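Local coordinates for McyG protein (Microcystis aeruginosa PCC 7806, PDB 4R0M), which probably activates a phenylpropanoid or amino-acid starter as its adenylate and loads it onto a peptidyl carrier domain in microcystin biosynthesis, at residues L127-S132 with W150-N156. Residues are numbered along the deposited sequence; the frame is centred on the assembly and turned at random.
Sequences LILSDS and WQVISVN
Ile128 to Ser130 and Val152 to Ser154 pair as parallel strands, held by four backbone hydrogen bonds. Ile128 N donates to Gln151 O, and Ile153 N returns a bond to Ile128 O at 3.0 Å, almost in line with the carbonyl. Ser130 N then donates to Ile153 O at 2.9 Å. Val155 N, in the first turn of the following helix, reaches Ser130 O at 3.0 Å. CA-H...O contacts accompany these bonds, as from Val152 CA to Ile128 O at 3.3 Å.

Apolar contacts flank the ladder. Ile128 CD1 lies over one face of the Trp150 six-membered ring, 3.7 Å from its centroid, a CH-pi contact. The indole is also fixed by Trp150 NE1, which bonds to Ile138 O. Val152 CG1 packs on Ser130 CB at 3.8 Å, on the face covered by helix 135-144. On the other face, with CG anti to the backbone N (chi1 176°), the branched end of Leu127 swings over to strand 152-154, and its CD2 touches Ile153 CG2 at 3.8 Å.

At the C-terminal end one water accepts from Asn156 N and is weakly bonded to Ser132 OG. Ser154 is the N-cap, its OG bonded to Glu157 N.

Strand 152-154 is an edge of a four-stranded parallel sheet. With helix 135-144 the pair forms a beta-alpha-beta crossover in the AMP-binding region of this ANL-family enzyme.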
loop_
_atom_site.group_PDB
_atom_site.type_symbol
_atom_site.label_atom_id
_atom_site.label_comp_id
_atom_site.label_asym_id
_atom_site.label_seq_id
_atom_site.Cartn_x
_atom_site.Cartn_y
_atom_site.Cartn_z
ATOM N N LEU A 127 -10.194 17.633 -14.265
ATOM C CA LEU A 127 -8.955 17.665 -15.030
ATOM C C LEU A 127 -7.991 16.573 -14.563
ATOM O O LEU A 127 -7.949 16.233 -13.379
ATOM C CB LEU A 127 -8.298 19.048 -14.908
ATOM C CG LEU A 127 -6.926 19.304 -15.548
ATOM C CD1 LEU A 127 -7.007 19.353 -17.070
ATOM C CD2 LEU A 127 -6.316 20.586 -15.001
ATOM N N ILE A 128 -7.227 16.027 -15.504
ATOM C CA ILE A 128 -6.253 14.984 -15.205
ATOM C C ILE A 128 -4.834 15.519 -15.369
ATOM O O ILE A 128 -4.473 16.043 -16.424
ATOM C CB ILE A 128 -6.466 13.732 -16.085
ATOM C CG1 ILE A 128 -7.877 13.175 -15.878
ATOM C CG2 ILE A 128 -5.413 12.669 -15.782
ATOM C CD1 ILE A 128 -8.354 12.270 -16.990
ATOM N N LEU A 129 -4.050 15.394 -14.303
ATOM C CA LEU A 129 -2.643 15.768 -14.298
ATOM C C LEU A 129 -1.808 14.565 -14.709
ATOM O O LEU A 129 -1.972 13.474 -14.160
ATOM C CB LEU A 129 -2.228 16.218 -12.894
ATOM C CG LEU A 129 -2.423 17.650 -12.377
ATOM C CD1 LEU A 129 -3.905 17.951 -12.262
ATOM C CD2 LEU A 129 -1.700 17.937 -11.070
ATOM N N SER A 130 -0.914 14.764 -15.671
ATOM C CA SER A 130 -0.022 13.698 -16.114
ATOM C C SER A 130 1.415 14.197 -16.257
ATOM O O SER A 130 1.713 15.352 -15.935
ATOM C CB SER A 130 -0.522 13.102 -17.432
ATOM O OG SER A 130 0.151 11.894 -17.729
ATOM N N ASP A 131 2.305 13.315 -16.707
ATOM C CA ASP A 131 3.664 13.711 -17.072
ATOM C C ASP A 131 3.820 13.678 -18.593
ATOM O O ASP A 131 2.909 13.240 -19.300
ATOM C CB ASP A 131 4.722 12.849 -16.355
ATOM C CG ASP A 131 4.533 11.352 -16.583
ATOM O OD1 ASP A 131 4.262 10.937 -17.729
ATOM O OD2 ASP A 131 4.678 10.580 -15.609
ATOM N N SER A 132 4.965 14.143 -19.088
ATOM C CA SER A 132 5.210 14.264 -20.530
ATOM C C SER A 132 5.242 12.924 -21.276
ATOM O O SER A 132 4.955 12.867 -22.473
ATOM C CB SER A 132 6.497 15.046 -20.790
ATOM O OG SER A 132 6.403 16.354 -20.256
ATOM N N TRP A 150 -13.066 15.219 -21.524
ATOM C CA TRP A 150 -11.794 14.615 -21.135
ATOM C C TRP A 150 -10.666 15.566 -21.399
ATOM O O TRP A 150 -10.399 15.923 -22.550
ATOM C CB TRP A 150 -11.597 13.333 -21.933
ATOM C CG TRP A 150 -10.490 12.411 -21.475
ATOM C CD1 TRP A 150 -9.206 12.299 -22.002
ATOM C CD2 TRP A 150 -10.552 11.397 -20.409
ATOM N NE1 TRP A 150 -8.491 11.329 -21.351
ATOM C CE2 TRP A 150 -9.236 10.749 -20.383
ATOM C CE3 TRP A 150 -11.524 10.985 -19.502
ATOM C CZ2 TRP A 150 -8.932 9.735 -19.484
ATOM C CZ3 TRP A 150 -11.205 9.960 -18.599
ATOM C CH2 TRP A 150 -9.940 9.352 -18.591
ATOM N N GLN A 151 -10.002 15.996 -20.328
ATOM C CA GLN A 151 -8.888 16.939 -20.424
ATOM C C GLN A 151 -7.684 16.462 -19.627
ATOM O O GLN A 151 -7.807 16.073 -18.463
ATOM C CB GLN A 151 -9.311 18.336 -19.958
ATOM C CG GLN A 151 -9.912 19.209 -21.051
ATOM C CD GLN A 151 -8.873 19.733 -22.036
ATOM O OE1 GLN A 151 -7.720 19.990 -21.674
ATOM N NE2 GLN A 151 -9.284 19.902 -23.289
ATOM N N VAL A 152 -6.521 16.491 -20.272
ATOM C CA VAL A 152 -5.268 16.079 -19.648
ATOM C C VAL A 152 -4.214 17.164 -19.859
ATOM O O VAL A 152 -4.113 17.737 -20.947
ATOM C CB VAL A 152 -4.743 14.739 -20.219
ATOM C CG1 VAL A 152 -3.701 14.132 -19.288
ATOM C CG2 VAL A 152 -5.882 13.749 -20.440
ATOM N N ILE A 153 -3.439 17.448 -18.815
ATOM C CA ILE A 153 -2.343 18.412 -18.910
ATOM C C ILE A 153 -1.089 17.902 -18.187
ATOM O O ILE A 153 -1.180 17.264 -17.137
ATOM C CB ILE A 153 -2.765 19.824 -18.418
ATOM C CG1 ILE A 153 -1.702 20.867 -18.785
ATOM C CG2 ILE A 153 -3.084 19.827 -16.922
ATOM C CD1 ILE A 153 -2.196 22.297 -18.772
ATOM N N SER A 154 0.076 18.169 -18.770
ATOM C CA SER A 154 1.340 17.772 -18.159
ATOM C C SER A 154 1.774 18.777 -17.094
ATOM O O SER A 154 1.470 19.971 -17.191
ATOM C CB SER A 154 2.432 17.613 -19.220
ATOM O OG SER A 154 2.812 18.869 -19.752
ATOM N N VAL A 155 2.485 18.281 -16.083
ATOM C CA VAL A 155 3.052 19.125 -15.032
ATOM C C VAL A 155 4.038 20.140 -15.627
ATOM O O VAL A 155 4.068 21.299 -15.210
ATOM C CB VAL A 155 3.727 18.278 -13.927
ATOM C CG1 VAL A 155 4.402 19.165 -12.890
ATOM C CG2 VAL A 155 2.708 17.371 -13.254
ATOM N N ASN A 156 4.816 19.700 -16.617
ATOM C CA ASN A 156 5.784 20.561 -17.297
ATOM C C ASN A 156 5.171 21.705 -18.106
ATOM O O ASN A 156 5.825 22.726 -18.325
ATOM C CB ASN A 156 6.736 19.733 -18.167
ATOM C CG ASN A 156 7.844 19.076 -17.360
ATOM O OD1 ASN A 156 8.218 17.931 -17.619
ATOM N ND2 ASN A 156 8.377 19.800 -16.376
HETATM O O HOH W 1 5.089 16.798 -17.108
#